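Local coordinates for YciF Bacterial Stress Response Protein (Salmonella enterica subsp. enterica serovar Typhimurium, PDB 4ERU), which is of unknown function, probably acts in the bacterial stress response, and folds as a ferritin-like helical bundle holding two magnesium ions, at residues E141-D144 / E145-T149. Numbering follows the deposited sequence.
With MG (magnesium ion), chain D; MG (magnesium ion), chain E.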
loop_
_atom_site.group_PDB
_atom_site.type_symbol
_atom_site.label_atom_id
_atom_site.label_comp_id
_atom_site.label_asym_id
_atom_site.label_seq_id
_atom_site.Cartn_x
_atom_site.Cartn_y
_atom_site.Cartn_z
ATOM N N GLU A 141 -15.451 -7.157 7.113
ATOM C CA GLU A 141 -15.817 -7.924 5.921
ATOM C C GLU A 141 -15.072 -7.462 4.658
ATOM O O GLU A 141 -14.583 -8.277 3.892
ATOM C CB GLU A 141 -17.307 -7.861 5.661
ATOM C CG GLU A 141 -18.104 -8.953 6.302
ATOM C CD GLU A 141 -19.530 -8.965 5.757
ATOM O OE1 GLU A 141 -20.455 -8.481 6.456
ATOM O OE2 GLU A 141 -19.714 -9.421 4.600
ATOM N N THR A 142 -15.016 -6.162 4.423
ATOM C CA THR A 142 -14.265 -5.669 3.272
ATOM C C THR A 142 -12.774 -6.023 3.426
ATOM O O THR A 142 -12.114 -6.444 2.464
ATOM C CB THR A 142 -14.409 -4.153 3.122
ATOM O OG1 THR A 142 -15.755 -3.838 2.732
ATOM C CG2 THR A 142 -13.378 -3.617 2.059
ATOM N N LEU A 143 -12.248 -5.849 4.631
ATOM C CA LEU A 143 -10.844 -6.089 4.888
ATOM C C LEU A 143 -10.453 -7.532 4.538
ATOM O O LEU A 143 -9.432 -7.786 3.854
ATOM C CB LEU A 143 -10.536 -5.800 6.355
ATOM C CG LEU A 143 -9.108 -6.049 6.848
ATOM C CD1 LEU A 143 -8.087 -5.229 6.054
ATOM C CD2 LEU A 143 -9.014 -5.720 8.340
ATOM N N ASP A 144 -11.283 -8.465 4.999
ATOM C CA ASP A 144 -11.121 -9.870 4.685
ATOM C C ASP A 144 -11.117 -10.106 3.180
ATOM O O ASP A 144 -10.200 -10.751 2.665
ATOM C CB ASP A 144 -12.219 -10.702 5.372
ATOM C CG ASP A 144 -12.141 -12.168 4.996
ATOM O OD1 ASP A 144 -11.329 -12.898 5.614
ATOM O OD2 ASP A 144 -12.866 -12.586 4.059
ATOM N N GLU A 145 -12.129 -9.590 2.468
ATOM C CA GLU A 145 -12.130 -9.645 0.991
ATOM C C GLU A 145 -10.858 -9.047 0.346
ATOM O O GLU A 145 -10.329 -9.593 -0.619
ATOM C CB GLU A 145 -13.346 -8.920 0.411
ATOM C CG GLU A 145 -14.643 -9.709 0.543
ATOM C CD GLU A 145 -15.863 -8.851 0.254
ATOM O OE1 GLU A 145 -15.712 -7.663 -0.143
ATOM O OE2 GLU A 145 -16.982 -9.370 0.425
ATOM N N GLU A 146 -10.378 -7.927 0.872
ATOM C CA GLU A 146 -9.221 -7.276 0.265
ATOM C C GLU A 146 -7.996 -8.196 0.418
ATOM O O GLU A 146 -7.205 -8.371 -0.512
ATOM C CB GLU A 146 -9.018 -5.891 0.907
ATOM C CG GLU A 146 -8.748 -4.744 -0.067
ATOM C CD GLU A 146 -9.942 -4.328 -0.873
ATOM O OE1 GLU A 146 -10.161 -4.878 -1.987
ATOM O OE2 GLU A 146 -10.641 -3.404 -0.430
ATOM N N LYS A 147 -7.864 -8.833 1.577
ATOM C CA LYS A 147 -6.750 -9.756 1.793
ATOM C C LYS A 147 -6.822 -10.974 0.869
ATOM O O LYS A 147 -5.800 -11.382 0.319
ATOM C CB LYS A 147 -6.643 -10.178 3.257
ATOM C CG LYS A 147 -6.266 -9.009 4.176
ATOM C CD LYS A 147 -6.341 -9.411 5.667
ATOM C CE LYS A 147 -5.669 -8.347 6.518
ATOM N NZ LYS A 147 -5.859 -8.485 8.017
ATOM N N GLN A 148 -8.025 -11.528 0.688
ATOM C CA GLN A 148 -8.265 -12.606 -0.299
ATOM C C GLN A 148 -7.965 -12.202 -1.728
ATOM O O GLN A 148 -7.478 -13.011 -2.513
ATOM C CB GLN A 148 -9.715 -13.116 -0.219
ATOM C CG GLN A 148 -10.024 -13.736 1.148
ATOM C CD GLN A 148 -9.039 -14.867 1.482
ATOM O OE1 GLN A 148 -8.318 -14.817 2.491
ATOM N NE2 GLN A 148 -8.981 -15.871 0.616
ATOM N N THR A 149 -8.268 -10.958 -2.086
ATOM C CA THR A 149 -7.997 -10.519 -3.443
ATOM C C THR A 149 -6.477 -10.441 -3.670
ATOM O O THR A 149 -5.978 -10.868 -4.695
ATOM C CB THR A 149 -8.700 -9.187 -3.728
ATOM O OG1 THR A 149 -10.102 -9.392 -3.592
ATOM C CG2 THR A 149 -8.435 -8.700 -5.169
HETATM MG MG MG D . -9.397 -3.428 -3.816
HETATM MG MG MG E . -11.968 -2.306 -2.055
HETATM O O HOH W 1 -11.376 -2.949 -4.024
#
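Thr-142 and Glu-146, one turn apart on helix 133-159, extend side by side in the same direction, the methyl CG2 of Thr-142 lying 3.7 Å from OE2 of Glu-146. Their backbones are tied in the same place, N of Glu-146 donating to O of Thr-142 at 2.8 Å. The Glu-146 chain leaves the helix and turns about its CB-CG bond (chi2 72°), which swings the carboxylate toward a pair of magnesium ions. One oxygen goes to each: OE1 binds the chain D ion at 2.5 Å and OE2 the chain E ion at 2.4 Å, while a water joins both metals. A carboxylate bridging two metals inside a helical bundle recalls the dinuclear sites of the ferritin-like fold, which this protein shares. Here Glu-24 and Gln-57 complete the protein ligands of the chain E ion, and His-50, Glu-113 and Glu-116 those of the chain D ion. The Thr-142 hydroxyl, on the branch beside its backbone N, is hydrogen-bonded to Arg-60 of helix 41-66. Glu-145 reaches the same helix by another route: its extended chain runs back along the preceding turn, CG 3.6 Å from the carbonyl O of Glu-141, and its carboxylate forms a salt bridge with Arg-60 and a hydrogen bond with Gln-57. Arg-60 probably eases the closeness of two carboxylates, OE2 of Glu-141 being 5.0 Å from OE2 of Glu-145, since it also makes a long, weak ion pair with Glu-141. Away from the metals, the side chains of Leu-143 and Lys-147 cross at an angle, CD1 of the leucine 4.0 Å from CE of the lysine, while Lys-147 N bonds to Leu-143 O. Leu-143 holds CG anti to its backbone N (chi1 178°), bringing CG and CD1 across the lysine chain at CE.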